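Local coordinates for protein putative rRNA methylase (Clostridium thermocellum ATCC 27405, PDB 3EEY) that binds S-adenosylmethionine and is probably a methyltransferase, with ribosomal RNA as its putative substrate, at residues Gln84-Tyr89 and Met126-Thr131; Val97-Gly102 and Ile119-Lys124; Leu9-Asp14 and Thr170-Gln175. All blocks are in the same frame, centred on the assembly; numbering follows the deposited sequence. Where two conformers were deposited one is given.

Contact 1. Residues Gln84-Tyr89 and Met126-Thr131; sequences QNMDKY and MELLVT. With SAM (S-adenosylmethionine), chain K.
Leu128, the last residue of helix 115-128, meets Met86 of the short 3-10 segment through a single branch: its CD1 lies 3.8 Å from CG of Met86 and 3.9 Å from SD of Met86. The two side chains run antiparallel past one another, and the leucine methyl rests alongside the middle of the methionine chain. Met86 has CG between its backbone N and carbonyl carbon (chi1 78°), then runs straight at chi2 and bends only at chi3, which brings the CG-SD bond alongside the leucine methyl. Asp87 adds its backbone, with CA 4.4 Å from Leu128 CD1. In this Rossmann-like methyltransferase fold the 3-10 turn belongs to the loop that follows strand 76-79, and the loop also carries part of the cofactor pocket. Two residues before Met86, Gln84 turns its amide oxygen to the adenine: N6 of SAM donates to Gln84 OE1 at 3.1 Å, almost straight at 171°. The neighbouring His83 binds the same cofactor through its backbone N, and Met86 packs beside the His83 side chain. Lys124, one turn back along the helix from Leu128, hydrogen-bonds through NZ to the backbone O of Gln84 and lies against both Met86 and Asp87.

Contact 2. Residues Val97-Gly102 and Ile119-Lys124; sequences VMFNLG and IQALSK. With SAM (S-adenosylmethionine), chain K.
The 97-101 part of strand 94-101 and helical segment 119-124 come nearest at Phe99 and Leu122, whose CA atoms are 8.8 Å apart, a separation spanned by side chains without any hydrogen bond across it. Phe99 supplies the ring between them, which meets the helix in two ways at once. Over one face lies CD2 of Leu122, 4.1 Å from the centroid of the Phe99 ring and 27° off the normal, a CH-pi contact displaced toward CE2 and CD2. At the edge, near the ring plane, CB of Ala121 sits 3.7 Å from CE1 of Phe99. The leucine places CG beside its backbone N (chi1 -75°), and from there CD2 extends over the ring. The pairing is a helix packed on the mixed central sheet of a Rossmann-like methyltransferase fold, where strand 94-101 lies among the parallel strands, and alternation along it divides the work. Phe99 points to helix 115-128, where its ring also meets that of His83; Met98 and Asn100 touch helix 35-44. Asn100 lies against the cofactor, its backbone O 3.4 Å from the methyl carbon CE of SAM and its OD1 3.6 Å from the same CE. Farther on, the carbonyl O of Gly102 approaches C5' of SAM at 3.5 Å.

Contact 3. Residues Leu9-Asp14 and Thr170-Gln175; sequences LGQSHD and TDFINQ
Helix 8-19 packs here on the end of strand 165-172, an outermost strand of the sheet within this chain, which pairs antiparallel with a strand of the second subunit so that the sheet runs on across the dimer interface. The contact is carried by Gln11, whose chain stays extended beyond CG and reaches from the helix toward the strand. Its amide N, NE2, comes 3.5 Å from CZ of Phe172, at the far end of the ring. The amide and ring planes stand 83° apart, yet the nitrogen arrives obliquely. Beside it, CG2 of Thr170 lies 3.9 Å from Gln11 NE2 and 4.0 Å from Gln11 OE1, a methyl set against the amide end. The threonine hydroxyl, by contrast, joins the glutamine through a water, which donates to Gln11 OE1 at 2.6 Å and lies 2.7 Å from Thr170 OG1. NE2 has its own partners: the carbonyl O of Lys6 and, as the stronger tie, OE1 of Gln168 of the second subunit. Both ends of a buried amide are therefore satisfied, oxygen by water and nitrogen by a backbone oxygen and a side-chain amide oxygen, which should fix the amide's rotation and make Gln11 a polar link between the N-terminal helix, strand 165-172 and the neighbouring subunit.

Contacts 2 and 3 reach the same sheet, while contact 1 joins contact 2 through helix 115-128. Along the chain they are nested: 97-102 with 119-124 falls inside the loop closed by contact 1, and both fall inside that closed by contact 3. Contacts 1 and 2 have centres about 10 Å apart and touch directly; both also reach SAM, contact 1 at the adenine and contact 2 near the sulfonium methyl. Contact 3, at the dimer interface, lies about 18 Å from contact 2 and 25 Å from contact 1, centre to centre, across the chain's middle from the latter. Leu9 and His13 nevertheless touch Asn100 and Met98, so contact 2 joins pocket to N-terminal helix.

Contact 1. Residues Gln84-Tyr89 and Met126-Thr131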
loop_
_atom_site.group_PDB
_atom_site.type_symbol
_atom_site.label_atom_id
_atom_site.label_comp_id
_atom_site.label_asym_id
_atom_site.label_seq_id
_atom_site.Cartn_x
_atom_site.Cartn_y
_atom_site.Cartn_z
ATOM N N GLN A 84 21.012 -12.784 -8.322
ATOM C CA GLN A 84 20.554 -13.630 -9.432
ATOM C C GLN A 84 20.994 -15.093 -9.301
ATOM O O GLN A 84 20.419 -15.972 -9.933
ATOM C CB GLN A 84 21.002 -13.050 -10.784
ATOM C CG GLN A 84 22.499 -13.088 -11.063
ATOM C CD GLN A 84 23.231 -11.845 -10.586
ATOM O OE1 GLN A 84 22.773 -11.140 -9.686
ATOM N NE2 GLN A 84 24.380 -11.577 -11.185
ATOM N N ASN A 85 21.997 -15.342 -8.457
ATOM C CA ASN A 85 22.526 -16.683 -8.233
ATOM C C ASN A 85 22.127 -17.266 -6.879
ATOM O O ASN A 85 22.786 -18.189 -6.397
ATOM C CB ASN A 85 24.057 -16.677 -8.338
ATOM C CG ASN A 85 24.560 -16.200 -9.686
ATOM O OD1 ASN A 85 24.085 -16.633 -10.738
ATOM N ND2 ASN A 85 25.552 -15.315 -9.661
ATOM N N MET A 86 21.054 -16.739 -6.280
ATOM C CA MET A 86 20.655 -17.109 -4.915
ATOM C C MET A 86 20.245 -18.578 -4.765
ATOM O O MET A 86 20.325 -19.144 -3.671
ATOM C CB MET A 86 19.597 -16.139 -4.321
ATOM C CG MET A 86 18.146 -16.310 -4.789
ATOM S SD MET A 86 16.886 -15.385 -3.863
ATOM C CE MET A 86 17.447 -13.708 -4.156
ATOM N N ASP A 87 19.835 -19.191 -5.875
ATOM C CA ASP A 87 19.409 -20.597 -5.902
ATOM C C ASP A 87 20.562 -21.597 -5.739
ATOM O O ASP A 87 20.338 -22.758 -5.393
ATOM C CB ASP A 87 18.626 -20.896 -7.187
ATOM C CG ASP A 87 19.420 -20.591 -8.450
ATOM O OD1 ASP A 87 20.216 -19.627 -8.466
ATOM O OD2 ASP A 87 19.234 -21.314 -9.448
ATOM N N LYS A 88 21.787 -21.139 -5.989
ATOM C CA LYS A 88 22.997 -21.947 -5.791
ATOM C C LYS A 88 23.348 -22.147 -4.313
ATOM O O LYS A 88 24.117 -23.045 -3.968
ATOM C CB LYS A 88 24.191 -21.313 -6.513
ATOM C CG LYS A 88 24.081 -21.324 -8.028
ATOM C CD LYS A 88 25.227 -20.590 -8.689
ATOM C CE LYS A 88 25.007 -20.528 -10.186
ATOM N NZ LYS A 88 25.978 -19.637 -10.872
ATOM N N TYR A 89 22.779 -21.313 -3.445
ATOM C CA TYR A 89 23.178 -21.281 -2.050
ATOM C C TYR A 89 22.042 -21.673 -1.126
ATOM O O TYR A 89 22.266 -22.039 0.027
ATOM C CB TYR A 89 23.687 -19.887 -1.692
ATOM C CG TYR A 89 24.841 -19.409 -2.539
ATOM C CD1 TYR A 89 26.162 -19.675 -2.169
ATOM C CD2 TYR A 89 24.617 -18.670 -3.701
ATOM C CE1 TYR A 89 27.234 -19.224 -2.947
ATOM C CE2 TYR A 89 25.680 -18.216 -4.486
ATOM C CZ TYR A 89 26.983 -18.501 -4.101
ATOM O OH TYR A 89 28.033 -18.048 -4.860
ATOM N N MET A 126 11.009 -15.768 -6.193
ATOM C CA MET A 126 9.618 -16.227 -6.331
ATOM C C MET A 126 9.508 -17.757 -6.302
ATOM O O MET A 126 8.562 -18.291 -5.730
ATOM C CB MET A 126 8.937 -15.633 -7.577
ATOM C CG MET A 126 8.315 -14.244 -7.371
ATOM S SD MET A 126 7.380 -13.520 -8.752
ATOM C CE MET A 126 8.712 -12.911 -9.767
ATOM N N GLU A 127 10.475 -18.448 -6.910
ATOM C CA GLU A 127 10.555 -19.910 -6.855
ATOM C C GLU A 127 10.841 -20.408 -5.436
ATOM O O GLU A 127 10.229 -21.369 -4.969
ATOM C CB GLU A 127 11.634 -20.424 -7.815
ATOM C CG GLU A 127 11.167 -20.595 -9.259
ATOM C CD GLU A 127 12.298 -20.515 -10.276
ATOM O OE1 GLU A 127 13.453 -20.871 -9.938
ATOM O OE2 GLU A 127 12.023 -20.097 -11.425
ATOM N N LEU A 128 11.776 -19.737 -4.760
ATOM C CA LEU A 128 12.221 -20.113 -3.414
ATOM C C LEU A 128 11.218 -19.829 -2.304
ATOM O O LEU A 128 11.330 -20.399 -1.224
ATOM C CB LEU A 128 13.558 -19.430 -3.089
ATOM C CG LEU A 128 14.845 -20.065 -3.629
ATOM C CD1 LEU A 128 16.023 -19.129 -3.452
ATOM C CD2 LEU A 128 15.122 -21.406 -2.952
ATOM N N LEU A 129 10.254 -18.945 -2.568
ATOM C CA LEU A 129 9.236 -18.555 -1.588
ATOM C C LEU A 129 8.290 -19.672 -1.245
ATOM O O LEU A 129 7.797 -20.371 -2.134
ATOM C CB LEU A 129 8.383 -17.396 -2.105
ATOM C CG LEU A 129 8.707 -15.943 -1.781
ATOM C CD1 LEU A 129 7.465 -15.122 -2.074
ATOM C CD2 LEU A 129 9.144 -15.757 -0.335
ATOM N N VAL A 130 8.039 -19.816 0.053
ATOM C CA VAL A 130 6.993 -20.678 0.571
ATOM C C VAL A 130 5.647 -19.981 0.296
ATOM O O VAL A 130 5.596 -18.752 0.166
ATOM C CB VAL A 130 7.238 -20.983 2.089
ATOM C CG1 VAL A 130 6.991 -19.755 2.962
ATOM C CG2 VAL A 130 6.409 -22.166 2.562
ATOM N N THR A 131 4.571 -20.756 0.160
ATOM C CA THR A 131 3.236 -20.171 0.032
ATOM C C THR A 131 2.919 -19.337 1.267
ATOM O O THR A 131 3.192 -19.750 2.392
ATOM C CB THR A 131 2.128 -21.224 -0.223
ATOM O OG1 THR A 131 2.483 -22.464 0.403
ATOM C CG2 THR A 131 1.969 -21.462 -1.695
HETATM N N SAM K . 19.516 -2.609 2.041
HETATM C CA SAM K . 20.782 -1.838 1.829
HETATM C C SAM K . 21.224 -1.099 3.095
HETATM O O SAM K . 22.017 -0.151 3.060
HETATM O OXT SAM K . 20.802 -1.452 4.195
HETATM C CB SAM K . 20.649 -0.910 0.628
HETATM C CG SAM K . 20.950 -1.616 -0.691
HETATM S SD SAM K . 21.728 -0.544 -1.929
HETATM C CE SAM K . 20.315 0.492 -2.400
HETATM C "C5'" SAM K . 21.883 -1.704 -3.314
HETATM C "C4'" SAM K . 22.971 -2.745 -3.028
HETATM O "O4'" SAM K . 22.850 -3.861 -3.890
HETATM C "C3'" SAM K . 24.378 -2.183 -3.217
HETATM O "O3'" SAM K . 25.128 -2.458 -2.056
HETATM C "C2'" SAM K . 24.936 -2.925 -4.416
HETATM O "O2'" SAM K . 26.330 -3.155 -4.329
HETATM C "C1'" SAM K . 24.132 -4.219 -4.367
HETATM N N9 SAM K . 24.041 -4.914 -5.666
HETATM C C8 SAM K . 24.157 -4.391 -6.933
HETATM N N7 SAM K . 24.008 -5.401 -7.826
HETATM C C5 SAM K . 23.802 -6.553 -7.141
HETATM C C6 SAM K . 23.595 -7.872 -7.531
HETATM N N6 SAM K . 23.559 -8.228 -8.813
HETATM N N1 SAM K . 23.427 -8.834 -6.560
HETATM C C2 SAM K . 23.459 -8.524 -5.218
HETATM N N3 SAM K . 23.653 -7.219 -4.842
HETATM C C4 SAM K . 23.825 -6.256 -5.783
#

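Contact 2. Residues Val97-Gly102 and Ile119-Lys124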
loop_
_atom_site.group_PDB
_atom_site.type_symbol
_atom_site.label_atom_id
_atom_site.label_comp_id
_atom_site.label_asym_id
_atom_site.label_seq_id
_atom_site.Cartn_x
_atom_site.Cartn_y
_atom_site.Cartn_z
ATOM N N VAL A 97 11.989 -12.232 1.233
ATOM C CA VAL A 97 13.166 -11.717 0.536
ATOM C C VAL A 97 13.028 -10.199 0.451
ATOM O O VAL A 97 11.972 -9.692 0.105
ATOM C CB VAL A 97 13.336 -12.314 -0.892
ATOM C CG1 VAL A 97 14.712 -11.985 -1.465
ATOM C CG2 VAL A 97 13.154 -13.818 -0.899
ATOM N N MET A 98 14.092 -9.476 0.778
ATOM C CA MET A 98 14.075 -8.027 0.681
ATOM C C MET A 98 14.993 -7.550 -0.447
ATOM O O MET A 98 16.166 -7.922 -0.507
ATOM C CB MET A 98 14.451 -7.365 2.019
ATOM C CG MET A 98 13.517 -7.672 3.198
ATOM S SD MET A 98 13.960 -6.812 4.742
ATOM C CE MET A 98 13.156 -5.245 4.585
ATOM N N PHE A 99 14.440 -6.745 -1.350
ATOM C CA PHE A 99 15.221 -6.054 -2.385
ATOM C C PHE A 99 15.200 -4.563 -2.131
ATOM O O PHE A 99 14.144 -3.970 -1.870
ATOM C CB PHE A 99 14.641 -6.309 -3.777
ATOM C CG PHE A 99 14.919 -7.671 -4.310
ATOM C CD1 PHE A 99 16.035 -7.905 -5.102
ATOM C CD2 PHE A 99 14.066 -8.722 -4.030
ATOM C CE1 PHE A 99 16.287 -9.165 -5.602
ATOM C CE2 PHE A 99 14.308 -9.986 -4.530
ATOM C CZ PHE A 99 15.417 -10.215 -5.306
ATOM N N ASN A 100 16.372 -3.957 -2.215
ATOM C CA ASN A 100 16.507 -2.514 -2.122
ATOM C C ASN A 100 17.327 -2.051 -3.324
ATOM O O ASN A 100 18.540 -2.223 -3.354
ATOM C CB ASN A 100 17.190 -2.173 -0.801
ATOM C CG ASN A 100 16.745 -0.854 -0.239
ATOM O OD1 ASN A 100 17.251 0.192 -0.630
ATOM N ND2 ASN A 100 15.797 -0.891 0.693
ATOM N N LEU A 101 16.658 -1.488 -4.325
ATOM C CA LEU A 101 17.261 -1.296 -5.645
ATOM C C LEU A 101 17.923 0.059 -5.843
ATOM O O LEU A 101 17.309 1.091 -5.618
ATOM C CB LEU A 101 16.213 -1.511 -6.744
ATOM C CG LEU A 101 15.466 -2.841 -6.805
ATOM C CD1 LEU A 101 14.639 -2.868 -8.082
ATOM C CD2 LEU A 101 16.445 -3.994 -6.776
ATOM N N GLY A 102 19.171 0.037 -6.304
ATOM C CA GLY A 102 19.952 1.248 -6.565
ATOM C C GLY A 102 21.425 1.015 -6.280
ATOM O O GLY A 102 21.906 -0.112 -6.389
ATOM N N ILE A 119 15.575 -8.867 -12.336
ATOM C CA ILE A 119 14.496 -9.725 -12.842
ATOM C C ILE A 119 14.802 -11.221 -12.622
ATOM O O ILE A 119 13.938 -11.979 -12.176
ATOM C CB ILE A 119 14.169 -9.389 -14.340
ATOM C CG1 ILE A 119 13.428 -8.054 -14.428
ATOM C CG2 ILE A 119 13.332 -10.479 -14.990
ATOM C CD1 ILE A 119 13.549 -7.351 -15.760
ATOM N N GLN A 120 16.036 -11.628 -12.922
ATOM C CA GLN A 120 16.515 -12.984 -12.636
ATOM C C GLN A 120 16.382 -13.352 -11.160
ATOM O O GLN A 120 15.819 -14.398 -10.838
ATOM C CB GLN A 120 17.982 -13.131 -13.017
ATOM C CG GLN A 120 18.262 -13.541 -14.426
ATOM C CD GLN A 120 19.694 -13.978 -14.573
ATOM O OE1 GLN A 120 20.080 -15.041 -14.077
ATOM N NE2 GLN A 120 20.505 -13.150 -15.232
ATOM N N ALA A 121 16.907 -12.495 -10.277
ATOM C CA ALA A 121 16.822 -12.709 -8.817
ATOM C C ALA A 121 15.393 -12.755 -8.319
ATOM O O ALA A 121 15.082 -13.546 -7.426
ATOM C CB ALA A 121 17.573 -11.652 -8.077
ATOM N N LEU A 122 14.532 -11.905 -8.888
ATOM C CA LEU A 122 13.108 -11.921 -8.556
ATOM C C LEU A 122 12.433 -13.240 -8.927
ATOM O O LEU A 122 11.617 -13.733 -8.167
ATOM C CB LEU A 122 12.369 -10.743 -9.187
ATOM C CG LEU A 122 12.581 -9.367 -8.558
ATOM C CD1 LEU A 122 12.106 -8.276 -9.507
ATOM C CD2 LEU A 122 11.892 -9.262 -7.211
ATOM N N SER A 123 12.780 -13.800 -10.084
ATOM C CA SER A 123 12.293 -15.136 -10.480
ATOM C C SER A 123 12.763 -16.217 -9.513
ATOM O O SER A 123 11.981 -17.089 -9.129
ATOM C CB SER A 123 12.761 -15.508 -11.889
ATOM O OG SER A 123 12.743 -14.382 -12.746
ATOM N N LYS A 124 14.042 -16.149 -9.135
ATOM C CA LYS A 124 14.649 -17.106 -8.209
ATOM C C LYS A 124 14.010 -17.004 -6.833
ATOM O O LYS A 124 13.691 -18.023 -6.214
ATOM C CB LYS A 124 16.171 -16.894 -8.102
ATOM C CG LYS A 124 16.986 -17.118 -9.387
ATOM C CD LYS A 124 16.576 -18.386 -10.138
ATOM C CE LYS A 124 17.609 -18.852 -11.167
ATOM N NZ LYS A 124 18.563 -17.803 -11.624
HETATM N N SAM K . 19.516 -2.609 2.041
HETATM C CA SAM K . 20.782 -1.838 1.829
HETATM C C SAM K . 21.224 -1.099 3.095
HETATM O O SAM K . 22.017 -0.151 3.060
HETATM O OXT SAM K . 20.802 -1.452 4.195
HETATM C CB SAM K . 20.649 -0.910 0.628
HETATM C CG SAM K . 20.950 -1.616 -0.691
HETATM S SD SAM K . 21.728 -0.544 -1.929
HETATM C CE SAM K . 20.315 0.492 -2.400
HETATM C "C5'" SAM K . 21.883 -1.704 -3.314
HETATM C "C4'" SAM K . 22.971 -2.745 -3.028
HETATM O "O4'" SAM K . 22.850 -3.861 -3.890
HETATM C "C3'" SAM K . 24.378 -2.183 -3.217
HETATM O "O3'" SAM K . 25.128 -2.458 -2.056
HETATM C "C2'" SAM K . 24.936 -2.925 -4.416
HETATM O "O2'" SAM K . 26.330 -3.155 -4.329
HETATM C "C1'" SAM K . 24.132 -4.219 -4.367
HETATM N N9 SAM K . 24.041 -4.914 -5.666
HETATM C C8 SAM K . 24.157 -4.391 -6.933
HETATM N N7 SAM K . 24.008 -5.401 -7.826
HETATM C C5 SAM K . 23.802 -6.553 -7.141
HETATM C C6 SAM K . 23.595 -7.872 -7.531
HETATM N N6 SAM K . 23.559 -8.228 -8.813
HETATM N N1 SAM K . 23.427 -8.834 -6.560
HETATM C C2 SAM K . 23.459 -8.524 -5.218
HETATM N N3 SAM K . 23.653 -7.219 -4.842
HETATM C C4 SAM K . 23.825 -6.256 -5.783
#

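Contact 3. Residues Leu9-Asp14 and Thr170-Gln175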
loop_
_atom_site.group_PDB
_atom_site.type_symbol
_atom_site.label_atom_id
_atom_site.label_comp_id
_atom_site.label_asym_id
_atom_site.label_seq_id
_atom_site.Cartn_x
_atom_site.Cartn_y
_atom_site.Cartn_z
ATOM N N LEU A 9 10.349 2.667 2.136
ATOM C CA LEU A 9 11.351 2.043 2.993
ATOM C C LEU A 9 10.809 1.604 4.355
ATOM O O LEU A 9 11.052 0.480 4.781
ATOM C CB LEU A 9 12.551 2.978 3.179
ATOM C CG LEU A 9 13.753 2.457 3.978
ATOM C CD1 LEU A 9 14.404 1.221 3.343
ATOM C CD2 LEU A 9 14.779 3.560 4.158
ATOM N N GLY A 10 10.071 2.484 5.023
ATOM C CA GLY A 10 9.442 2.169 6.299
ATOM C C GLY A 10 8.349 1.120 6.204
ATOM O O GLY A 10 8.203 0.291 7.099
ATOM N N GLN A 11 7.583 1.166 5.116
ATOM C CA GLN A 11 6.507 0.215 4.849
ATOM C C GLN A 11 6.990 -1.203 4.527
ATOM O O GLN A 11 6.334 -2.177 4.916
ATOM C CB GLN A 11 5.609 0.733 3.732
ATOM C CG GLN A 11 4.657 1.827 4.162
ATOM C CD GLN A 11 3.562 2.057 3.166
ATOM O OE1 GLN A 11 2.834 1.131 2.790
ATOM N NE2 GLN A 11 3.429 3.298 2.728
ATOM N N SER A 12 8.130 -1.314 3.831
ATOM C CA SER A 12 8.771 -2.613 3.579
ATOM C C SER A 12 9.063 -3.383 4.872
ATOM O O SER A 12 8.780 -4.575 4.966
ATOM C CB SER A 12 10.042 -2.455 2.744
ATOM O OG SER A 12 11.082 -1.808 3.462
ATOM N N HIS A 13 9.588 -2.685 5.874
ATOM C CA HIS A 13 9.825 -3.260 7.197
ATOM C C HIS A 13 8.539 -3.703 7.898
ATOM O O HIS A 13 8.505 -4.767 8.519
ATOM C CB HIS A 13 10.576 -2.256 8.062
ATOM C CG HIS A 13 12.022 -2.115 7.706
ATOM N ND1 HIS A 13 13.029 -2.206 8.640
ATOM C CD2 HIS A 13 12.632 -1.886 6.520
ATOM C CE1 HIS A 13 14.195 -2.036 8.047
ATOM N NE2 HIS A 13 13.981 -1.846 6.759
ATOM N N ASP A 14 7.489 -2.884 7.794
ATOM C CA ASP A 14 6.167 -3.205 8.342
ATOM C C ASP A 14 5.548 -4.460 7.722
ATOM O O ASP A 14 4.962 -5.275 8.437
ATOM C CB ASP A 14 5.202 -2.022 8.188
ATOM C CG ASP A 14 5.466 -0.903 9.191
ATOM O OD1 ASP A 14 6.375 -1.027 10.038
ATOM O OD2 ASP A 14 4.743 0.111 9.138
ATOM N N THR A 170 2.929 0.384 -4.188
ATOM C CA THR A 170 2.593 1.511 -3.344
ATOM C C THR A 170 3.422 2.706 -3.820
ATOM O O THR A 170 4.618 2.581 -4.050
ATOM C CB THR A 170 2.841 1.181 -1.848
ATOM O OG1 THR A 170 2.036 0.055 -1.473
ATOM C CG2 THR A 170 2.475 2.350 -0.955
ATOM N N ASP A 171 2.770 3.854 -3.966
ATOM C CA ASP A 171 3.306 4.972 -4.711
ATOM C C ASP A 171 2.795 6.274 -4.099
ATOM O O ASP A 171 1.611 6.399 -3.812
ATOM C CB ASP A 171 2.832 4.858 -6.164
ATOM C CG ASP A 171 3.709 5.617 -7.138
ATOM O OD1 ASP A 171 4.700 6.255 -6.708
ATOM O OD2 ASP A 171 3.398 5.568 -8.347
ATOM N N PHE A 172 3.697 7.233 -3.904
ATOM C CA PHE A 172 3.338 8.559 -3.413
ATOM C C PHE A 172 3.283 9.530 -4.570
ATOM O O PHE A 172 4.305 9.982 -5.065
ATOM C CB PHE A 172 4.296 9.006 -2.313
ATOM C CG PHE A 172 4.311 8.065 -1.140
ATOM C CD1 PHE A 172 3.342 8.159 -0.141
ATOM C CD2 PHE A 172 5.259 7.044 -1.064
ATOM C CE1 PHE A 172 3.331 7.262 0.945
ATOM C CE2 PHE A 172 5.247 6.133 0.007
ATOM C CZ PHE A 172 4.289 6.249 1.003
ATOM N N ILE A 173 2.061 9.828 -4.999
ATOM C CA ILE A 173 1.825 10.406 -6.318
ATOM C C ILE A 173 1.860 11.934 -6.341
ATOM O O ILE A 173 1.914 12.523 -7.413
ATOM C CB ILE A 173 0.508 9.857 -6.962
ATOM C CG1 ILE A 173 -0.717 10.243 -6.129
ATOM C CG2 ILE A 173 0.585 8.347 -7.116
ATOM C CD1 ILE A 173 -2.062 9.860 -6.739
ATOM N N ASN A 174 1.831 12.560 -5.163
ATOM C CA ASN A 174 1.909 14.013 -5.055
ATOM C C ASN A 174 3.297 14.531 -4.669
ATOM O O ASN A 174 3.499 15.739 -4.511
ATOM C CB ASN A 174 0.840 14.546 -4.097
ATOM C CG ASN A 174 1.193 14.334 -2.635
ATOM O OD1 ASN A 174 1.760 13.309 -2.254
ATOM N ND2 ASN A 174 0.821 15.296 -1.800
ATOM N N GLN A 175 4.244 13.607 -4.518
ATOM C CA GLN A 175 5.627 13.957 -4.206
ATOM C C GLN A 175 6.451 14.106 -5.473
ATOM O O GLN A 175 6.304 13.331 -6.417
ATOM C CB GLN A 175 6.267 12.914 -3.284
ATOM C CG GLN A 175 5.735 12.924 -1.864
ATOM C CD GLN A 175 6.402 11.889 -0.980
ATOM O OE1 GLN A 175 7.588 11.591 -1.139
ATOM N NE2 GLN A 175 5.642 11.331 -0.040
HETATM O O HOH W 1 1.312 -0.197 1.147
#